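Local atomic coordinates of ubiquitin-conjugating enzyme E2, putative (Trypanosoma cruzi, PDB entry 4DS2), a protein that probably acts as a ubiquitin-conjugating enzyme (E2), carrying activated ubiquitin or a related modifier as a thioester and passing it on towards substrates. Residues K57-S62 and R130-Y135. Residues are numbered along the deposited sequence; the frame is centred on the assembly and turned at random.
Sequences KAPADS and RVFSQY
A58 sets its methyl group over one face of the F132 ring. This is a CH-pi contact: A58 CB lies 3.5 Å from the centroid of the F132 ring, 18° off the ring normal. The methyl is displaced toward the CD2 side, and its nearest ring atom is F132 CD2, at 3.4 Å from A58 CB. F132 CB already points at the loop. A chi1 of -72°, with CG on the far side from the carbonyl carbon, then places the ring against the A58 methyl.

P59 adds further van der Waals contacts. P59 CD packs on F132 CB at 3.8 Å, and the two side chains run roughly perpendicular. P59 CG lies against the hydroxyl S133 OG (3.7 Å), at the point where the chain leaves the helix.

No hydrogen bond joins the two segments. S62 lies beside the carbonyl of F132, but the angle from S62 OG to F132 O is too poor for a bond. Within the loop, P59 O accepts a hydrogen bond from S62 N (3.1 Å) and a weak one from S62 OG. This ties 59-62 into a turn.

F132 is buried; Y71, on strand 70-76, and Y64 also meet its ring. The loop after strand 51-57 thus packs on the C-terminal end of helix 120-132, and Y71 brings the antiparallel sheet to the same ring, within the ubiquitin-conjugating (UBC) fold.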
ATOM      1  N   LYS A  57      -7.022   3.672  -6.181  1.00 49.60           N
ATOM      2  CA  LYS A  57      -6.438   4.280  -7.399  1.00 49.29           C
ATOM      3  C   LYS A  57      -5.106   4.879  -7.021  1.00 46.03           C
ATOM      4  O   LYS A  57      -4.995   5.521  -5.984  1.00 43.02           O
ATOM      5  CB  LYS A  57      -7.339   5.375  -7.959  1.00 51.48           C
ATOM      6  CG  LYS A  57      -8.726   4.885  -8.379  1.00 55.60           C
ATOM      7  CD  LYS A  57      -8.674   4.007  -9.621  1.00 57.38           C
ATOM      8  CE  LYS A  57      -9.916   3.139  -9.729  1.00 58.14           C
ATOM      9  NZ  LYS A  57     -11.132   3.932 -10.043  1.00 58.81           N
ATOM     10  N   ALA A  58      -4.088   4.662  -7.846  1.00 47.26           N
ATOM     11  CA  ALA A  58      -2.860   5.459  -7.732  1.00 46.64           C
ATOM     12  C   ALA A  58      -3.136   6.920  -8.140  1.00 48.62           C
ATOM     13  O   ALA A  58      -4.163   7.206  -8.784  1.00 49.83           O
ATOM     14  CB  ALA A  58      -1.752   4.862  -8.568  1.00 44.52           C
ATOM     15  N   PRO A  59      -2.231   7.856  -7.759  1.00 50.54           N
ATOM     16  CA  PRO A  59      -2.347   9.269  -8.152  1.00 52.59           C
ATOM     17  C   PRO A  59      -2.348   9.450  -9.682  1.00 55.62           C
ATOM     18  O   PRO A  59      -1.603   8.747 -10.373  1.00 53.82           O
ATOM     19  CB  PRO A  59      -1.062   9.891  -7.578  1.00 52.01           C
ATOM     20  CG  PRO A  59      -0.572   8.947  -6.546  1.00 48.69           C
ATOM     21  CD  PRO A  59      -0.945   7.603  -7.079  1.00 48.86           C
ATOM     22  N   ALA A  60      -3.154  10.393 -10.193  1.00 60.79           N
ATOM     23  CA  ALA A  60      -3.126  10.785 -11.628  1.00 62.64           C
ATOM     24  C   ALA A  60      -1.714  11.277 -12.017  1.00 66.11           C
ATOM     25  O   ALA A  60      -1.228  11.045 -13.133  1.00 65.73           O
ATOM     26  CB  ALA A  60      -4.160  11.859 -11.905  1.00 61.68           C
ATOM     27  N   ASP A  61      -1.101  11.988 -11.065  1.00 68.75           N
ATOM     28  CA  ASP A  61       0.360  12.265 -10.953  1.00 67.95           C
ATOM     29  C   ASP A  61       1.339  11.197 -11.475  1.00 61.18           C
ATOM     30  O   ASP A  61       2.331  11.549 -12.088  1.00 58.00           O
ATOM     31  CB  ASP A  61       0.680  12.430  -9.450  1.00 71.99           C
ATOM     32  CG  ASP A  61       1.558  13.610  -9.146  1.00 78.01           C
ATOM     33  OD1 ASP A  61       1.140  14.770  -9.419  1.00 76.49           O
ATOM     34  OD2 ASP A  61       2.641  13.363  -8.562  1.00 88.62           O
ATOM     35  N   SER A  62       1.096   9.914 -11.188  1.00 54.38           N
ATOM     36  CA  SER A  62       2.132   8.906 -11.370  1.00 52.54           C
ATOM     37  C   SER A  62       1.957   7.988 -12.595  1.00 50.73           C
ATOM     38  O   SER A  62       0.883   7.902 -13.183  1.00 48.76           O
ATOM     39  CB  SER A  62       2.276   8.067 -10.089  1.00 50.83           C
ATOM     40  OG  SER A  62       1.246   7.106  -9.956  1.00 49.87           O
ATOM     41  N   ARG A 130       4.764   5.498  -1.080  1.00 38.03           N
ATOM     42  CA  ARG A 130       6.117   5.009  -1.279  1.00 37.08           C
ATOM     43  C   ARG A 130       6.248   4.310  -2.621  1.00 34.78           C
ATOM     44  O   ARG A 130       7.181   4.540  -3.361  1.00 33.54           O
ATOM     45  CB  ARG A 130       6.504   4.090  -0.113  1.00 35.55           C
ATOM     46  CG  ARG A 130       7.803   3.364  -0.271  1.00 35.73           C
ATOM     47  CD  ARG A 130       8.962   4.293  -0.427  1.00 36.71           C
ATOM     48  NE  ARG A 130      10.178   3.507  -0.539  1.00 38.19           N
ATOM     49  CZ  ARG A 130      11.355   3.991  -0.929  1.00 39.80           C
ATOM     50  NH1 ARG A 130      11.483   5.276  -1.256  1.00 41.00           N
ATOM     51  NH2 ARG A 130      12.415   3.189  -0.987  1.00 39.36           N
ATOM     52  N   VAL A 131       5.287   3.451  -2.928  1.00 35.17           N
ATOM     53  CA  VAL A 131       5.359   2.622  -4.128  1.00 33.63           C
ATOM     54  C   VAL A 131       4.934   3.343  -5.417  1.00 35.26           C
ATOM     55  O   VAL A 131       5.604   3.240  -6.463  1.00 33.47           O
ATOM     56  CB  VAL A 131       4.543   1.362  -3.906  1.00 33.21           C
ATOM     57  CG1 VAL A 131       4.434   0.543  -5.199  1.00 33.16           C
ATOM     58  CG2 VAL A 131       5.215   0.566  -2.785  1.00 31.25           C
ATOM     59  N   PHE A 132       3.838   4.095  -5.337  1.00 35.93           N
ATOM     60  CA  PHE A 132       3.301   4.786  -6.504  1.00 36.09           C
ATOM     61  C   PHE A 132       4.003   6.117  -6.817  1.00 37.39           C
ATOM     62  O   PHE A 132       4.005   6.577  -7.978  1.00 36.38           O
ATOM     63  CB  PHE A 132       1.799   5.041  -6.286  1.00 37.41           C
ATOM     64  CG  PHE A 132       0.935   3.808  -6.361  1.00 38.54           C
ATOM     65  CD1 PHE A 132       1.303   2.693  -7.131  1.00 38.61           C
ATOM     66  CD2 PHE A 132      -0.291   3.788  -5.714  1.00 40.39           C
ATOM     67  CE1 PHE A 132       0.492   1.592  -7.225  1.00 38.72           C
ATOM     68  CE2 PHE A 132      -1.117   2.684  -5.817  1.00 40.86           C
ATOM     69  CZ  PHE A 132      -0.723   1.587  -6.576  1.00 40.38           C
ATOM     70  N   SER A 133       4.548   6.748  -5.767  1.00 38.78           N
ATOM     71  CA  SER A 133       5.037   8.124  -5.846  1.00 39.71           C
ATOM     72  C   SER A 133       6.478   8.358  -5.442  1.00 40.17           C
ATOM     73  O   SER A 133       7.124   9.183  -6.057  1.00 40.60           O
ATOM     74  CB  SER A 133       4.114   9.047  -5.078  1.00 40.74           C
ATOM     75  OG  SER A 133       3.008   9.334  -5.906  1.00 42.11           O
ATOM     76  N   GLN A 134       7.003   7.654  -4.441  1.00 40.86           N
ATOM     77  CA  GLN A 134       8.365   7.925  -4.019  1.00 43.26           C
ATOM     78  C   GLN A 134       9.298   6.792  -4.374  1.00 41.33           C
ATOM     79  O   GLN A 134      10.314   6.602  -3.728  1.00 44.71           O
ATOM     80  CB  GLN A 134       8.448   8.210  -2.517  1.00 46.24           C
ATOM     81  CG  GLN A 134       7.496   9.292  -1.990  1.00 52.77           C
ATOM     82  CD  GLN A 134       7.705  10.706  -2.579  1.00 56.64           C
ATOM     83  OE1 GLN A 134       8.740  11.009  -3.188  1.00 56.46           O
ATOM     84  NE2 GLN A 134       6.723  11.593  -2.351  1.00 58.70           N
ATOM     85  N   TYR A 135       9.004   6.072  -5.431  1.00 38.89           N
ATOM     86  CA  TYR A 135       9.795   4.891  -5.762  1.00 38.02           C
ATOM     87  C   TYR A 135      11.212   5.181  -6.242  1.00 41.33           C
ATOM     88  O   TYR A 135      12.119   4.343  -5.992  1.00 41.51           O
ATOM     89  CB  TYR A 135       9.091   4.018  -6.810  1.00 36.59           C
ATOM     90  CG  TYR A 135       8.680   4.764  -8.055  1.00 35.14           C
ATOM     91  CD1 TYR A 135       7.472   5.475  -8.089  1.00 35.04           C
ATOM     92  CD2 TYR A 135       9.490   4.778  -9.179  1.00 34.67           C
ATOM     93  CE1 TYR A 135       7.084   6.173  -9.211  1.00 35.05           C
ATOM     94  CE2 TYR A 135       9.107   5.474 -10.323  1.00 35.28           C
ATOM     95  CZ  TYR A 135       7.895   6.163 -10.339  1.00 35.12           C
ATOM     96  OH  TYR A 135       7.483   6.842 -11.466  1.00 33.79           O
TER